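Long-range contacts in acyl-CoA thioesterase II TesB2 (Mycobacterium marinum, PDB 3U0A), which probably hydrolyses fatty acyl-CoA thioesters to free fatty acids and coenzyme A: residues H60-F66 with L221-F227; S197-L202 with V268-G272. All blocks are in the same frame, centred on the assembly; numbering follows the deposited sequence.

Contact 1. Residues H60-F66 with L221-F227; sequences HSLHGYF and LDHAMWF
L62 reaches across to H223, M225 and F227 in the tightly packed half of an antiparallel strand pair that joins the two hotdog repeats. Its CG is held between backbone N and carbonyl carbon (chi1 62°), which tips both branches toward the facing strand. CD2 meets the ring edge of F227, 3.8 Å from CE2, while CD1 lies 3.6 Å from H223 NE2 and also packs on M225 CB. L62 and M225 exchange two backbone hydrogen bonds, of which M225 N to L62 O is the shorter at 2.8 Å; G64 and H223 pair in the same manner. F66 turns the edge of its ring onto a face of the H223 imidazole, with CZ 4.0 Å above its plane and the two rings at 74°.

The packing relaxes at the end of the ladder, where F66 is partly exposed and a water donates to both F66 O and L221 O.

On the opposite face of the strands, S61 CB packs 3.6 Å from W226 CD1, and Y65 CD1 lies against D222 CB. S61 OG and Y65 OH bond to Y65 and S61 of the second subunit, and W226 NE1 and D222 OD2 to D222 and W226 of that subunit, while D222 OD1 takes E271 N of its own chain. The pair thus divides its chemistry, the L62 face packing on helices 34-51 and 186-200, the S61 face bonding mainly to the second subunit.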
# COMPACT_ATOMS: atom_id res chain seq x y z
N HIS A 60 0.86 5.86 -11.71
CA HIS A 60 1.69 4.73 -11.31
C HIS A 60 1.42 4.22 -9.91
O HIS A 60 1.89 3.11 -9.58
CB HIS A 60 3.19 5.09 -11.44
CG HIS A 60 3.65 6.13 -10.47
ND1 HIS A 60 4.01 5.84 -9.22
CD2 HIS A 60 3.83 7.50 -10.63
CE1 HIS A 60 4.39 6.96 -8.60
NE2 HIS A 60 4.27 7.98 -9.46
N SER A 61 0.77 5.02 -9.06
CA SER A 61 0.36 4.51 -7.76
C SER A 61 -0.87 5.21 -7.25
O SER A 61 -1.23 6.23 -7.76
CB SER A 61 1.49 4.53 -6.74
OG SER A 61 1.82 5.83 -6.35
N LEU A 62 -1.56 4.59 -6.30
CA LEU A 62 -2.68 5.20 -5.63
C LEU A 62 -2.89 4.50 -4.35
O LEU A 62 -2.51 3.33 -4.21
CB LEU A 62 -3.96 5.19 -6.46
CG LEU A 62 -4.59 3.87 -6.86
CD1 LEU A 62 -5.22 3.21 -5.65
CD2 LEU A 62 -5.61 4.08 -7.98
N HIS A 63 -3.44 5.23 -3.39
CA HIS A 63 -3.72 4.72 -2.06
C HIS A 63 -5.05 5.35 -1.71
O HIS A 63 -5.25 6.50 -1.97
CB HIS A 63 -2.68 5.16 -1.03
CG HIS A 63 -1.20 4.88 -1.40
ND1 HIS A 63 -0.51 5.62 -2.29
CD2 HIS A 63 -0.26 3.96 -0.85
CE1 HIS A 63 0.77 5.16 -2.39
NE2 HIS A 63 0.93 4.16 -1.49
N GLY A 64 -5.98 4.62 -1.14
CA GLY A 64 -7.17 5.26 -0.59
C GLY A 64 -7.85 4.53 0.54
O GLY A 64 -7.63 3.38 0.77
N TYR A 65 -8.74 5.23 1.21
CA TYR A 65 -9.41 4.75 2.37
C TYR A 65 -10.94 4.77 2.15
O TYR A 65 -11.52 5.81 1.86
CB TYR A 65 -9.04 5.65 3.54
CG TYR A 65 -7.81 5.26 4.35
CD1 TYR A 65 -7.64 3.96 4.81
CD2 TYR A 65 -6.86 6.22 4.71
CE1 TYR A 65 -6.53 3.61 5.57
CE2 TYR A 65 -5.76 5.89 5.48
CZ TYR A 65 -5.59 4.57 5.92
OH TYR A 65 -4.46 4.23 6.68
N PHE A 66 -11.58 3.62 2.32
CA PHE A 66 -13.03 3.51 2.22
C PHE A 66 -13.64 3.93 3.55
O PHE A 66 -13.60 3.20 4.54
CB PHE A 66 -13.43 2.09 1.89
CG PHE A 66 -12.97 1.63 0.54
CD1 PHE A 66 -13.74 1.89 -0.58
CD2 PHE A 66 -11.77 0.97 0.40
CE1 PHE A 66 -13.36 1.47 -1.82
CE2 PHE A 66 -11.37 0.55 -0.84
CZ PHE A 66 -12.17 0.79 -1.96
N LEU A 221 -11.57 -1.77 3.80
CA LEU A 221 -11.05 -0.62 4.56
C LEU A 221 -10.18 0.31 3.69
O LEU A 221 -10.24 1.54 3.79
CB LEU A 221 -10.26 -1.14 5.75
CG LEU A 221 -11.02 -2.04 6.72
CD1 LEU A 221 -10.10 -2.59 7.80
CD2 LEU A 221 -12.17 -1.27 7.36
N ASP A 222 -9.36 -0.29 2.85
CA ASP A 222 -8.47 0.47 2.01
C ASP A 222 -8.11 -0.25 0.72
O ASP A 222 -8.68 -1.28 0.40
CB ASP A 222 -7.22 0.90 2.81
CG ASP A 222 -6.19 -0.21 2.99
OD1 ASP A 222 -6.18 -1.22 2.27
OD2 ASP A 222 -5.34 0.01 3.86
N HIS A 223 -7.25 0.39 -0.06
CA HIS A 223 -6.47 -0.27 -1.07
C HIS A 223 -5.29 0.62 -1.44
O HIS A 223 -5.32 1.84 -1.26
CB HIS A 223 -7.31 -0.73 -2.31
CG HIS A 223 -7.87 0.40 -3.18
ND1 HIS A 223 -8.80 0.18 -4.09
CD2 HIS A 223 -7.57 1.76 -3.25
CE1 HIS A 223 -9.08 1.34 -4.73
NE2 HIS A 223 -8.34 2.30 -4.20
N ALA A 224 -4.25 -0.05 -1.92
CA ALA A 224 -3.01 0.58 -2.38
C ALA A 224 -2.63 -0.18 -3.62
O ALA A 224 -2.64 -1.41 -3.59
CB ALA A 224 -1.90 0.45 -1.32
N MET A 225 -2.30 0.54 -4.69
CA MET A 225 -1.98 -0.10 -6.00
C MET A 225 -0.80 0.56 -6.69
O MET A 225 -0.52 1.75 -6.49
CB MET A 225 -3.18 -0.06 -6.93
CG MET A 225 -4.41 -0.74 -6.38
SD MET A 225 -5.82 -0.64 -7.49
CE MET A 225 -7.09 -1.36 -6.41
N TRP A 226 -0.09 -0.24 -7.50
CA TRP A 226 1.07 0.25 -8.23
C TRP A 226 0.99 -0.28 -9.61
O TRP A 226 0.93 -1.47 -9.80
CB TRP A 226 2.36 -0.19 -7.54
CG TRP A 226 2.53 0.40 -6.13
CD1 TRP A 226 3.19 1.56 -5.77
CD2 TRP A 226 2.06 -0.15 -4.88
NE1 TRP A 226 3.14 1.76 -4.43
CE2 TRP A 226 2.46 0.78 -3.84
CE3 TRP A 226 1.36 -1.29 -4.53
CZ2 TRP A 226 2.17 0.56 -2.51
CZ3 TRP A 226 1.06 -1.49 -3.17
CH2 TRP A 226 1.47 -0.59 -2.19
N PHE A 227 0.98 0.62 -10.58
CA PHE A 227 0.73 0.25 -11.98
C PHE A 227 2.03 0.34 -12.71
O PHE A 227 2.49 1.42 -13.03
CB PHE A 227 -0.32 1.17 -12.59
CG PHE A 227 -1.56 1.25 -11.78
CD1 PHE A 227 -2.40 0.16 -11.68
CD2 PHE A 227 -1.88 2.39 -11.07
CE1 PHE A 227 -3.55 0.21 -10.91
CE2 PHE A 227 -3.02 2.44 -10.30
CZ PHE A 227 -3.86 1.36 -10.22
O HOH W 1 -11.09 3.10 6.07

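Contact 2. Residues S197-L202 with V268-G272; sequences SDLTLL and VMQEG
Q270 leaves its strand nearly fully extended, with CG trans to the backbone N (chi1 176°) and CD continuing the line, and this carries its amide to S197 and D198 of helix 186-200. There S197 swings OG away from its own N (chi1 167°), so that the hydroxyl lies 3.7 Å from V268 CG1. The D198 and Q270 side chains cross at about a right angle, with carboxylate and amide planes 52° apart and OD1 of D198 3.4 Å from NE2 of Q270. A water gathers the three polar side chains: it accepts from S197 OG and donates to D198 OD1, at 2.8 Å, and to Q270 OE1. A second water donates to D198 O and takes a weak bond from Q270 NE2.

This is the helix-on-sheet packing of the C-terminal hotdog repeat, in which the helix lies against the concave side of the strands. An aspartate and a glutamine converging on a water recall the active site of TesB-type thioesterases, in which such residues help to orient the hydrolytic water; here that role is an inference from relatives. Outside the two segments, D198 OD1 is hydrogen-bonded to H223 ND1 and S197 OG to Y239 OH, and both bonds help to fix these groups.

Leucines close the rest of the contact. L201 CD2 slides past V268 CG1 at 3.8 Å, the two side chains running in opposite directions. L202 crosses the Q270 chain at about a right angle, its CG 3.8 Å from Q270 CG, and continues over the backbone of G272, where CD2 comes within 3.6 Å of the amide N.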
# COMPACT_ATOMS: atom_id res chain seq x y z
N SER A 197 -9.97 -5.95 -9.04
CA SER A 197 -9.25 -6.20 -7.78
C SER A 197 -10.12 -5.79 -6.57
O SER A 197 -10.31 -6.55 -5.64
CB SER A 197 -7.89 -5.49 -7.72
OG SER A 197 -7.33 -5.50 -6.41
N ASP A 198 -10.69 -4.61 -6.63
CA ASP A 198 -11.62 -4.23 -5.59
C ASP A 198 -12.79 -5.22 -5.39
O ASP A 198 -13.34 -5.26 -4.29
CB ASP A 198 -12.13 -2.79 -5.81
CG ASP A 198 -11.10 -1.74 -5.39
OD1 ASP A 198 -10.16 -2.10 -4.64
OD2 ASP A 198 -11.23 -0.57 -5.81
N LEU A 199 -13.15 -6.00 -6.42
CA LEU A 199 -14.22 -7.02 -6.31
C LEU A 199 -13.71 -8.35 -5.83
O LEU A 199 -14.48 -9.11 -5.29
CB LEU A 199 -14.95 -7.28 -7.63
CG LEU A 199 -15.64 -6.09 -8.28
CD1 LEU A 199 -16.57 -6.52 -9.41
CD2 LEU A 199 -16.40 -5.25 -7.26
N THR A 200 -12.43 -8.64 -6.05
CA THR A 200 -11.93 -10.03 -5.91
C THR A 200 -10.82 -10.29 -4.92
O THR A 200 -10.74 -11.39 -4.46
CB THR A 200 -11.44 -10.59 -7.24
OG1 THR A 200 -10.28 -9.86 -7.66
CG2 THR A 200 -12.53 -10.47 -8.27
N LEU A 201 -9.96 -9.34 -4.61
CA LEU A 201 -8.82 -9.66 -3.74
C LEU A 201 -9.17 -10.06 -2.32
O LEU A 201 -8.63 -11.02 -1.86
CB LEU A 201 -7.80 -8.52 -3.67
CG LEU A 201 -6.50 -8.79 -2.93
CD1 LEU A 201 -5.72 -9.96 -3.51
CD2 LEU A 201 -5.66 -7.52 -3.00
N LEU A 202 -10.06 -9.36 -1.65
CA LEU A 202 -10.31 -9.61 -0.24
C LEU A 202 -10.89 -11.01 0.03
O LEU A 202 -10.80 -11.52 1.17
CB LEU A 202 -11.20 -8.51 0.38
CG LEU A 202 -10.44 -7.26 0.86
CD1 LEU A 202 -11.39 -6.13 1.30
CD2 LEU A 202 -9.46 -7.62 1.98
N VAL A 268 -0.91 -5.06 -5.74
CA VAL A 268 -1.97 -4.49 -4.91
C VAL A 268 -1.85 -5.01 -3.49
O VAL A 268 -1.55 -6.18 -3.28
CB VAL A 268 -3.39 -4.87 -5.40
CG1 VAL A 268 -4.44 -4.29 -4.48
CG2 VAL A 268 -3.64 -4.43 -6.84
N MET A 269 -2.08 -4.13 -2.52
CA MET A 269 -2.34 -4.52 -1.14
C MET A 269 -3.65 -3.91 -0.69
O MET A 269 -3.92 -2.77 -1.03
CB MET A 269 -1.25 -4.01 -0.25
CG MET A 269 0.02 -4.81 -0.38
SD MET A 269 -0.08 -6.05 0.90
CE MET A 269 1.06 -5.39 2.10
N GLN A 270 -4.44 -4.66 0.07
CA GLN A 270 -5.73 -4.23 0.55
C GLN A 270 -6.05 -4.89 1.87
O GLN A 270 -5.88 -6.10 2.04
CB GLN A 270 -6.80 -4.56 -0.47
CG GLN A 270 -8.24 -4.27 -0.09
CD GLN A 270 -9.15 -4.23 -1.33
OE1 GLN A 270 -9.02 -5.07 -2.21
NE2 GLN A 270 -10.04 -3.24 -1.41
N GLU A 271 -6.50 -4.06 2.81
CA GLU A 271 -6.97 -4.54 4.09
C GLU A 271 -8.52 -4.48 4.10
O GLU A 271 -9.11 -3.57 3.52
CB GLU A 271 -6.35 -3.71 5.21
CG GLU A 271 -6.65 -4.26 6.59
CD GLU A 271 -5.87 -3.55 7.69
OE1 GLU A 271 -5.84 -2.27 7.73
OE2 GLU A 271 -5.29 -4.30 8.53
N GLY A 272 -9.16 -5.43 4.76
CA GLY A 272 -10.60 -5.45 4.91
C GLY A 272 -11.05 -5.70 6.34
O GLY A 272 -10.28 -6.18 7.17
O HOH W 2 -8.35 -4.20 -4.43
O HOH W 3 -12.96 -3.54 -2.39

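Strand 58-66, in the N-terminal repeat, comes first and waits 154 residues for strand 217-227 to close contact 1. Before that closure the chain builds helix 186-200, whose residues from S197 on open contact 2; strand 264-275 completes it after a 65-residue excursion. The segments therefore alternate along the sequence and the two loops cross. Contact 1 ties one hotdog repeat to the other, whereas contact 2 holds helix 186-200 to the strands of its own repeat. They meet directly: D198 OD1 lies 2.7 Å from H223 ND1, and A224 N lies 2.9 Å from M269 O across the adjacent strands. Both contacts also touch the second subunit.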